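Local coordinates for protein cytochrome B5 (Hadesarchaea archaeon YNP_N21, PDB 6NZX) that binds a haem with two axial ligands and a covalent link to a porphyrin side group in a cytochrome b5 fold, and probably carries electrons, at residues A21-N26 with Y30-S35; G40-H43 with H47-G50. All blocks are in the same frame, centred on the assembly; numbering follows the deposited sequence.

Contact 1 (A21-N26 with Y30-S35); sequences AYVAYN and YDVTGS. With HEM (protoporphyrin IX containing Fe), chain B.
Val23 and Tyr30 face each other as a hydrogen-bonded pair in the antiparallel beta hairpin of strands 22-25 and 28-31, part of the mixed sheet of this cytochrome b5 fold. Each residue spends both backbone polar atoms on the other: Tyr30 N gives to Val23 O at 2.9 Å, almost straight at 170°, and Val23 N returns a bond to Tyr30 O. The carbonyl O of Tyr30 also takes a CA-H...O contact from Tyr22 CA at 3.1 Å. Past the strand end, Val32 N reaches Ala21 O at 2.8 Å.

The backbone N of Ala21 finds a side chain instead, Thr33 OG1 at 2.7 Å. That hydroxyl in turn donates a hydrogen bond to Asp31 OD1, on the syn lone pair, while Thr33 N approaches the same oxygen from the anti side, well out of the carboxylate plane, at 2.9 Å, closing an Asx turn. Threonine suits the place because one hydroxyl can accept and donate together. Asp31 CG stands anti to the backbone N (chi1 180°), which carries OD1 forward to Thr33, and the carboxylate lies obliquely against the CE1 corner of the Tyr22 ring, planes 59° apart. With an alanine here in place of Asp31, Thr33 N and OG1 would probably lose their shared acceptor, and the hydroxyl would be less firmly oriented toward Ala21 N.

On the side of Val23 and Tyr30, Val23 CG2 meets Val32 CG1, the two branched side chains crossing at about a right angle; compact valines suit this buried spot, where Val23 also touches Trp38. Farther along, Ser35 OG donates to a haem propionate, at O1D. At the other end, one water donates to Tyr25 O and lies in the plane of the Tyr30 ring, 2.5 Å from Tyr30 OH.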
ATOM      1  N   ALA A  21      -0.729  -7.379  -0.666  1.00 18.46           N
ATOM      2  CA  ALA A  21      -0.572  -6.172   0.118  1.00 18.09           C
ATOM      3  C   ALA A  21      -0.397  -4.994  -0.852  1.00 17.00           C
ATOM      4  O   ALA A  21       0.577  -4.923  -1.635  1.00 17.30           O
ATOM      5  CB  ALA A  21       0.586  -6.329   1.085  1.00 17.39           C
ATOM      6  N   TYR A  22      -1.398  -4.117  -0.851  1.00 17.37           N
ATOM      7  CA  TYR A  22      -1.443  -2.928  -1.707  1.00 18.56           C
ATOM      8  C   TYR A  22      -1.446  -1.708  -0.790  1.00 18.93           C
ATOM      9  O   TYR A  22      -2.014  -1.755   0.291  1.00 18.64           O
ATOM     10  CB  TYR A  22      -2.737  -2.849  -2.517  1.00 19.11           C
ATOM     11  CG  TYR A  22      -2.895  -3.778  -3.694  1.00 18.54           C
ATOM     12  CD1 TYR A  22      -1.958  -4.739  -4.014  1.00 18.77           C
ATOM     13  CD2 TYR A  22      -4.050  -3.719  -4.457  1.00 17.91           C
ATOM     14  CE1 TYR A  22      -2.143  -5.588  -5.093  1.00 19.33           C
ATOM     15  CE2 TYR A  22      -4.245  -4.549  -5.551  1.00 18.99           C
ATOM     16  CZ  TYR A  22      -3.294  -5.504  -5.851  1.00 18.35           C
ATOM     17  OH  TYR A  22      -3.475  -6.329  -6.908  1.00 19.17           O
ATOM     18  N   VAL A  23      -0.829  -0.618  -1.231  1.00 19.90           N
ATOM     19  CA  VAL A  23      -0.861   0.623  -0.477  1.00 19.15           C
ATOM     20  C   VAL A  23      -1.167   1.736  -1.467  1.00 18.51           C
ATOM     21  O   VAL A  23      -0.669   1.688  -2.570  1.00 18.51           O
ATOM     22  CB  VAL A  23       0.463   0.891   0.267  1.00 19.98           C
ATOM     23  CG1 VAL A  23       0.696  -0.126   1.364  1.00 20.92           C
ATOM     24  CG2 VAL A  23       1.658   0.923  -0.686  1.00 21.84           C
ATOM     25  N   ALA A  24      -1.967   2.726  -1.055  1.00 17.98           N
ATOM     26  CA  ALA A  24      -2.245   3.859  -1.936  1.00 18.36           C
ATOM     27  C   ALA A  24      -1.394   5.057  -1.497  1.00 18.09           C
ATOM     28  O   ALA A  24      -1.050   5.216  -0.311  1.00 15.86           O
ATOM     29  CB  ALA A  24      -3.718   4.174  -1.981  1.00 18.41           C
ATOM     30  N   TYR A  25      -0.979   5.844  -2.492  1.00 18.69           N
ATOM     31  CA  TYR A  25      -0.238   7.068  -2.252  1.00 20.36           C
ATOM     32  C   TYR A  25      -0.580   8.069  -3.355  1.00 20.57           C
ATOM     33  O   TYR A  25      -0.316   7.791  -4.509  1.00 17.07           O
ATOM     34  CB  TYR A  25       1.275   6.826  -2.194  1.00 22.76           C
ATOM     35  CG  TYR A  25       2.042   8.098  -1.928  1.00 25.59           C
ATOM     36  CD1 TYR A  25       2.758   8.736  -2.925  1.00 28.45           C
ATOM     37  CD2 TYR A  25       1.959   8.718  -0.694  1.00 27.73           C
ATOM     38  CE1 TYR A  25       3.410   9.939  -2.689  1.00 30.75           C
ATOM     39  CE2 TYR A  25       2.588   9.926  -0.442  1.00 29.31           C
ATOM     40  CZ  TYR A  25       3.320  10.537  -1.443  1.00 30.53           C
ATOM     41  OH  TYR A  25       3.962  11.712  -1.187  1.00 36.52           O
ATOM     42  N   ASN A  26      -1.182   9.205  -2.969  1.00 23.36           N
ATOM     43  CA  ASN A  26      -1.451  10.323  -3.894  1.00 25.82           C
ATOM     44  C   ASN A  26      -2.279   9.842  -5.089  1.00 24.56           C
ATOM     45  O   ASN A  26      -1.972  10.229  -6.222  1.00 22.68           O
ATOM     46  CB  ASN A  26      -0.156  10.956  -4.429  1.00 27.20           C
ATOM     47  CG  ASN A  26       0.414  11.997  -3.501  1.00 33.06           C
ATOM     48  OD1 ASN A  26      -0.167  12.288  -2.453  1.00 39.75           O
ATOM     49  ND2 ASN A  26       1.564  12.544  -3.862  1.00 34.35           N
ATOM     50  N   TYR A  30      -0.216   0.780  -5.291  1.00 16.87           N
ATOM     51  CA  TYR A  30       1.025   0.080  -5.491  1.00 17.64           C
ATOM     52  C   TYR A  30       0.883  -1.316  -4.886  1.00 17.91           C
ATOM     53  O   TYR A  30       0.362  -1.442  -3.804  1.00 17.51           O
ATOM     54  CB  TYR A  30       2.186   0.834  -4.823  1.00 17.99           C
ATOM     55  CG  TYR A  30       2.447   2.201  -5.396  1.00 17.77           C
ATOM     56  CD1 TYR A  30       3.376   2.392  -6.405  1.00 18.27           C
ATOM     57  CD2 TYR A  30       1.720   3.298  -4.971  1.00 19.18           C
ATOM     58  CE1 TYR A  30       3.598   3.644  -6.959  1.00 18.03           C
ATOM     59  CE2 TYR A  30       1.944   4.560  -5.497  1.00 18.32           C
ATOM     60  CZ  TYR A  30       2.872   4.726  -6.514  1.00 17.45           C
ATOM     61  OH  TYR A  30       3.105   5.968  -7.023  1.00 18.44           O
ATOM     62  N   ASP A  31       1.364  -2.332  -5.606  1.00 18.26           N
ATOM     63  CA  ASP A  31       1.445  -3.677  -5.102  1.00 19.06           C
ATOM     64  C   ASP A  31       2.799  -3.858  -4.399  1.00 18.03           C
ATOM     65  O   ASP A  31       3.832  -3.997  -5.054  1.00 17.67           O
ATOM     66  CB  ASP A  31       1.235  -4.705  -6.222  1.00 21.06           C
ATOM     67  CG  ASP A  31       1.315  -6.150  -5.744  1.00 21.36           C
ATOM     68  OD1 ASP A  31       1.432  -6.348  -4.510  1.00 20.34           O
ATOM     69  OD2 ASP A  31       1.202  -7.070  -6.603  1.00 22.39           O
ATOM     70  N   VAL A  32       2.764  -3.913  -3.066  1.00 20.05           N
ATOM     71  CA  VAL A  32       3.955  -4.056  -2.253  1.00 21.88           C
ATOM     72  C   VAL A  32       4.058  -5.490  -1.694  1.00 23.44           C
ATOM     73  O   VAL A  32       4.841  -5.755  -0.772  1.00 21.88           O
ATOM     74  CB  VAL A  32       4.010  -2.985  -1.145  1.00 22.48           C
ATOM     75  CG1 VAL A  32       4.275  -1.604  -1.728  1.00 22.09           C
ATOM     76  CG2 VAL A  32       2.768  -2.962  -0.265  1.00 20.44           C
ATOM     77  N   THR A  33       3.281  -6.417  -2.262  1.00 24.87           N
ATOM     78  CA  THR A  33       3.426  -7.837  -1.958  1.00 28.85           C
ATOM     79  C   THR A  33       4.849  -8.249  -2.353  1.00 33.97           C
ATOM     80  O   THR A  33       5.367  -7.834  -3.392  1.00 37.57           O
ATOM     81  CB  THR A  33       2.360  -8.694  -2.660  1.00 29.07           C
ATOM     82  OG1 THR A  33       1.064  -8.112  -2.477  1.00 27.23           O
ATOM     83  CG2 THR A  33       2.347 -10.119  -2.142  1.00 27.67           C
ATOM     84  N   GLY A  34       5.515  -9.008  -1.487  1.00 37.64           N
ATOM     85  CA  GLY A  34       6.878  -9.446  -1.797  1.00 38.68           C
ATOM     86  C   GLY A  34       7.936  -8.592  -1.118  1.00 37.22           C
ATOM     87  O   GLY A  34       9.007  -9.096  -0.853  1.00 41.03           O
ATOM     88  N   SER A  35       7.643  -7.304  -0.871  1.00 34.71           N
ATOM     89  CA  SER A  35       8.419  -6.475   0.052  1.00 32.54           C
ATOM     90  C   SER A  35       8.304  -7.058   1.467  1.00 33.54           C
ATOM     91  O   SER A  35       7.221  -7.048   2.062  1.00 30.21           O
ATOM     92  CB  SER A  35       7.957  -5.040   0.034  1.00 33.41           C
ATOM     93  OG  SER A  35       8.585  -4.273   1.052  1.00 30.71           O
TER
HETATM   94  CHA HEM B 101      10.745   1.079   3.308  1.00 29.58           C
HETATM   95  CHB HEM B 101       9.871   2.613   7.921  1.00 29.56           C
HETATM   96  CHC HEM B 101       5.619   4.512   6.413  1.00 28.61           C
HETATM   97  CHD HEM B 101       6.383   2.687   1.964  1.00 27.26           C
HETATM   98  C1A HEM B 101      10.898   1.392   4.725  1.00 31.66           C
HETATM   99  C2A HEM B 101      12.128   0.994   5.428  1.00 35.27           C
HETATM  100  C3A HEM B 101      11.838   1.470   6.805  1.00 32.96           C
HETATM  101  C4A HEM B 101      10.561   2.047   6.732  1.00 28.50           C
HETATM  102  CMA HEM B 101      12.764   1.328   7.991  1.00 32.28           C
HETATM  103  CAA HEM B 101      13.346   0.308   4.831  1.00 40.54           C
HETATM  104  CBA HEM B 101      14.226   1.333   4.075  1.00 48.27           C
HETATM  105  CGA HEM B 101      14.600   0.923   2.643  1.00 57.24           C
HETATM  106  O1A HEM B 101      14.713   1.822   1.773  1.00 59.59           O
HETATM  107  O2A HEM B 101      14.802  -0.285   2.349  1.00 63.08           O
HETATM  108  C1B HEM B 101       8.551   3.266   7.968  1.00 27.84           C
HETATM  109  C2B HEM B 101       8.021   3.831   9.134  1.00 29.05           C
HETATM  110  C3B HEM B 101       6.737   4.428   8.704  1.00 28.89           C
HETATM  111  C4B HEM B 101       6.737   4.109   7.272  1.00 28.67           C
HETATM  112  CMB HEM B 101       8.576   3.855  10.538  1.00 28.65           C
HETATM  113  CAB HEM B 101       5.601   5.122   9.452  1.00 31.33           C
HETATM  114  CBB HEM B 101       5.944   6.521   9.940  1.00 30.11           C
HETATM  115  C1C HEM B 101       5.437   4.224   5.001  1.00 26.37           C
HETATM  116  C2C HEM B 101       4.283   4.628   4.360  1.00 26.45           C
HETATM  117  C3C HEM B 101       4.460   4.057   3.006  1.00 27.17           C
HETATM  118  C4C HEM B 101       5.771   3.400   3.082  1.00 25.64           C
HETATM  119  CMC HEM B 101       3.181   5.419   4.998  1.00 27.19           C
HETATM  120  CAC HEM B 101       3.641   4.152   1.763  1.00 27.12           C
HETATM  121  CBC HEM B 101       2.637   4.993   1.627  1.00 27.81           C
HETATM  122  C1D HEM B 101       7.692   2.033   1.931  1.00 27.93           C
HETATM  123  C2D HEM B 101       8.164   1.418   0.775  1.00 29.60           C
HETATM  124  C3D HEM B 101       9.491   0.940   1.152  1.00 28.78           C
HETATM  125  C4D HEM B 101       9.571   1.343   2.490  1.00 29.13           C
HETATM  126  CMD HEM B 101       7.494   1.306  -0.567  1.00 30.77           C
HETATM  127  CAD HEM B 101      10.496   0.178   0.296  1.00 28.96           C
HETATM  128  CBD HEM B 101      10.193  -1.318   0.457  1.00 28.50           C
HETATM  129  CGD HEM B 101      11.191  -2.211  -0.243  1.00 26.97           C
HETATM  130  O1D HEM B 101      11.058  -3.452  -0.166  1.00 24.73           O
HETATM  131  O2D HEM B 101      12.133  -1.702  -0.888  1.00 28.52           O
HETATM  132  NA  HEM B 101       9.985   1.981   5.508  1.00 29.17           N
HETATM  133  NB  HEM B 101       7.805   3.432   6.852  1.00 28.34           N
HETATM  134  NC  HEM B 101       6.308   3.503   4.306  1.00 26.95           N
HETATM  135  ND  HEM B 101       8.513   2.004   2.984  1.00 27.62           N
HETATM  136 FE   HEM B 101       8.148   2.751   4.909  0.84 24.51          FE
HETATM  137  O   HOH W   1       1.737   7.934  -6.300  1.00 28.13           O

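Contact 2 (G40-H43 with H47-G50); sequences GGKH and HDAG. With HEM (protoporphyrin IX containing Fe), chain B.
His43 and His47 sit opposite each other in a short antiparallel beta hairpin, strands 42-43 and 47-48, which brings the first axial ligand of the cytochrome b5 haem to its iron. Three backbone hydrogen bonds hold the arms together. Ala49 N points almost straight at Gly41 O (2.8 Å, 178°), His43 N gives to His47 O at 2.9 Å, and His47 N answers to His43 O over a longer 3.3 Å. Two CA-H...O contacts, from Lys42 to His47 O and from Asp48 to Gly41 O, supplement them.

In the packing, His43 CB lies 3.8 Å from His47 CB and the rings meet rim to rim, planes at 40°. Ala49 CB rests against Gly41, whose positive phi favours glycine; a CB there would press on that methyl. On the face of Lys42 and Asp48 the charged ends stay apart, Lys42 NZ to Asp48 OD2 6.2 Å, so only the lysine stem nears the carboxylate.

Both imidazoles bond to the haem. The side chain of His43 extends with CG anti to the backbone N (chi1 -172°), carrying NE2 to the iron, where His62 is the other axial ligand. Imidazole suits this role because one nitrogen can bind metal while the other donates: ND1 is hydrogen-bonded to His37 O, which, with the iron bond and the stacked Trp38 ring, helps to fix its rotation. His47 has haem CHC over one ring face, and its NE2 is covalently joined to haem CAB, the first carbon of the C3B substituent (a vinyl in haem b), at a doubtfully short 1.3 Å.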
ATOM      1  N   GLY A  40       2.606  -9.806   5.740  1.00 38.30           N
ATOM      2  CA  GLY A  40       1.602  -9.784   6.803  1.00 36.65           C
ATOM      3  C   GLY A  40       0.731  -8.534   6.727  1.00 36.56           C
ATOM      4  O   GLY A  40      -0.255  -8.412   7.456  1.00 36.16           O
ATOM      5  N   GLY A  41       1.104  -7.590   5.853  1.00 33.02           N
ATOM      6  CA  GLY A  41       0.361  -6.337   5.660  1.00 37.30           C
ATOM      7  C   GLY A  41       0.595  -5.313   6.761  1.00 35.74           C
ATOM      8  O   GLY A  41      -0.182  -4.369   6.905  1.00 32.35           O
ATOM      9  N   LYS A  42       1.671  -5.499   7.535  1.00 37.48           N
ATOM     10  CA  LYS A  42       2.098  -4.541   8.531  1.00 35.85           C
ATOM     11  C   LYS A  42       3.448  -3.978   8.077  1.00 34.62           C
ATOM     12  O   LYS A  42       4.292  -4.719   7.504  1.00 32.44           O
ATOM     13  CB  LYS A  42       2.138  -5.185   9.924  1.00 41.05           C
ATOM     14  CG  LYS A  42       0.773  -5.390  10.582  1.00 45.45           C
ATOM     15  CD  LYS A  42       0.335  -6.843  10.763  1.00 48.65           C
ATOM     16  CE  LYS A  42      -0.961  -6.975  11.545  1.00 48.62           C
ATOM     17  NZ  LYS A  42      -1.242  -8.371  11.952  1.00 47.89           N
ATOM     18  N   HIS A  43       3.605  -2.662   8.274  1.00 29.96           N
ATOM     19  CA  HIS A  43       4.818  -1.910   7.924  1.00 27.92           C
ATOM     20  C   HIS A  43       5.341  -1.217   9.190  1.00 26.40           C
ATOM     21  O   HIS A  43       4.839  -0.175   9.593  1.00 24.47           O
ATOM     22  CB  HIS A  43       4.532  -0.942   6.758  1.00 25.92           C
ATOM     23  CG  HIS A  43       5.740  -0.259   6.205  1.00 24.99           C
ATOM     24  ND1 HIS A  43       6.815  -0.956   5.680  1.00 23.95           N
ATOM     25  CD2 HIS A  43       6.023   1.052   6.041  1.00 24.30           C
ATOM     26  CE1 HIS A  43       7.728  -0.096   5.263  1.00 24.39           C
ATOM     27  NE2 HIS A  43       7.268   1.149   5.475  1.00 26.01           N
ATOM     28  N   HIS A  47       1.924   1.064  10.463  1.00 29.44           N
ATOM     29  CA  HIS A  47       1.244   1.176   9.165  1.00 29.13           C
ATOM     30  C   HIS A  47       0.621  -0.166   8.745  1.00 28.49           C
ATOM     31  O   HIS A  47       1.189  -1.253   8.949  1.00 25.84           O
ATOM     32  CB  HIS A  47       2.204   1.732   8.098  1.00 28.34           C
ATOM     33  CG  HIS A  47       3.006   2.904   8.567  1.00 29.44           C
ATOM     34  ND1 HIS A  47       2.434   4.137   8.785  1.00 31.39           N
ATOM     35  CD2 HIS A  47       4.312   3.023   8.889  1.00 28.58           C
ATOM     36  CE1 HIS A  47       3.352   4.983   9.203  1.00 31.24           C
ATOM     37  NE2 HIS A  47       4.538   4.323   9.272  1.00 30.68           N
ATOM     38  N   ASP A  48      -0.564  -0.058   8.134  1.00 28.42           N
ATOM     39  CA  ASP A  48      -1.323  -1.192   7.649  1.00 29.08           C
ATOM     40  C   ASP A  48      -1.414  -1.106   6.127  1.00 27.39           C
ATOM     41  O   ASP A  48      -1.635  -0.024   5.571  1.00 26.48           O
ATOM     42  CB  ASP A  48      -2.693  -1.234   8.320  1.00 32.64           C
ATOM     43  CG  ASP A  48      -2.587  -1.452   9.820  1.00 36.20           C
ATOM     44  OD1 ASP A  48      -3.092  -0.593  10.587  1.00 35.89           O
ATOM     45  OD2 ASP A  48      -1.964  -2.459  10.207  1.00 41.43           O
ATOM     46  N   ALA A  49      -1.189  -2.247   5.469  1.00 26.48           N
ATOM     47  CA  ALA A  49      -1.453  -2.394   4.055  1.00 24.35           C
ATOM     48  C   ALA A  49      -2.956  -2.242   3.852  1.00 23.49           C
ATOM     49  O   ALA A  49      -3.725  -2.371   4.809  1.00 20.45           O
ATOM     50  CB  ALA A  49      -0.938  -3.714   3.542  1.00 24.28           C
ATOM     51  N   GLY A  50      -3.348  -1.897   2.623  1.00 20.16           N
ATOM     52  CA  GLY A  50      -4.736  -1.827   2.265  1.00 20.49           C
ATOM     53  C   GLY A  50      -5.340  -0.477   2.568  1.00 19.11           C
ATOM     54  O   GLY A  50      -6.555  -0.363   2.654  1.00 20.01           O
TER
HETATM   55  CHA HEM B 101      10.745   1.079   3.308  1.00 29.58           C
HETATM   56  CHB HEM B 101       9.871   2.613   7.921  1.00 29.56           C
HETATM   57  CHC HEM B 101       5.619   4.512   6.413  1.00 28.61           C
HETATM   58  CHD HEM B 101       6.383   2.687   1.964  1.00 27.26           C
HETATM   59  C1A HEM B 101      10.898   1.392   4.725  1.00 31.66           C
HETATM   60  C2A HEM B 101      12.128   0.994   5.428  1.00 35.27           C
HETATM   61  C3A HEM B 101      11.838   1.470   6.805  1.00 32.96           C
HETATM   62  C4A HEM B 101      10.561   2.047   6.732  1.00 28.50           C
HETATM   63  CMA HEM B 101      12.764   1.328   7.991  1.00 32.28           C
HETATM   64  CAA HEM B 101      13.346   0.308   4.831  1.00 40.54           C
HETATM   65  CBA HEM B 101      14.226   1.333   4.075  1.00 48.27           C
HETATM   66  CGA HEM B 101      14.600   0.923   2.643  1.00 57.24           C
HETATM   67  O1A HEM B 101      14.713   1.822   1.773  1.00 59.59           O
HETATM   68  O2A HEM B 101      14.802  -0.285   2.349  1.00 63.08           O
HETATM   69  C1B HEM B 101       8.551   3.266   7.968  1.00 27.84           C
HETATM   70  C2B HEM B 101       8.021   3.831   9.134  1.00 29.05           C
HETATM   71  C3B HEM B 101       6.737   4.428   8.704  1.00 28.89           C
HETATM   72  C4B HEM B 101       6.737   4.109   7.272  1.00 28.67           C
HETATM   73  CMB HEM B 101       8.576   3.855  10.538  1.00 28.65           C
HETATM   74  CAB HEM B 101       5.601   5.122   9.452  1.00 31.33           C
HETATM   75  CBB HEM B 101       5.944   6.521   9.940  1.00 30.11           C
HETATM   76  C1C HEM B 101       5.437   4.224   5.001  1.00 26.37           C
HETATM   77  C2C HEM B 101       4.283   4.628   4.360  1.00 26.45           C
HETATM   78  C3C HEM B 101       4.460   4.057   3.006  1.00 27.17           C
HETATM   79  C4C HEM B 101       5.771   3.400   3.082  1.00 25.64           C
HETATM   80  CMC HEM B 101       3.181   5.419   4.998  1.00 27.19           C
HETATM   81  CAC HEM B 101       3.641   4.152   1.763  1.00 27.12           C
HETATM   82  CBC HEM B 101       2.637   4.993   1.627  1.00 27.81           C
HETATM   83  C1D HEM B 101       7.692   2.033   1.931  1.00 27.93           C
HETATM   84  C2D HEM B 101       8.164   1.418   0.775  1.00 29.60           C
HETATM   85  C3D HEM B 101       9.491   0.940   1.152  1.00 28.78           C
HETATM   86  C4D HEM B 101       9.571   1.343   2.490  1.00 29.13           C
HETATM   87  CMD HEM B 101       7.494   1.306  -0.567  1.00 30.77           C
HETATM   88  CAD HEM B 101      10.496   0.178   0.296  1.00 28.96           C
HETATM   89  CBD HEM B 101      10.193  -1.318   0.457  1.00 28.50           C
HETATM   90  CGD HEM B 101      11.191  -2.211  -0.243  1.00 26.97           C
HETATM   91  O1D HEM B 101      11.058  -3.452  -0.166  1.00 24.73           O
HETATM   92  O2D HEM B 101      12.133  -1.702  -0.888  1.00 28.52           O
HETATM   93  NA  HEM B 101       9.985   1.981   5.508  1.00 29.17           N
HETATM   94  NB  HEM B 101       7.805   3.432   6.852  1.00 28.34           N
HETATM   95  NC  HEM B 101       6.308   3.503   4.306  1.00 26.95           N
HETATM   96  ND  HEM B 101       8.513   2.004   2.984  1.00 27.62           N
HETATM   97 FE   HEM B 101       8.148   2.751   4.909  0.84 24.51          FE

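How the contacts relate
The two contacts follow one another along the chain, the hairpin of contact 1 closing before that of contact 2 opens, and their centres are about 9 Å apart. They belong to separate sheets: contact 1 to the four-stranded mixed sheet, with 22-25 at its margin, contact 2 to a two-stranded one. Where they meet, Tyr22 O and Gly50 N are 2.7 Å apart, probably a hydrogen bond, and Ala21 CB packs on Ala49 CB. The haem joins them again, held at a propionate from 30-35 and at iron and a porphyrin side group from 40-43 and 47-50. The small hairpin that carries one axial ligand and the covalent link is thus tied to edge strand 22-25 through the residues just after strand 47-48.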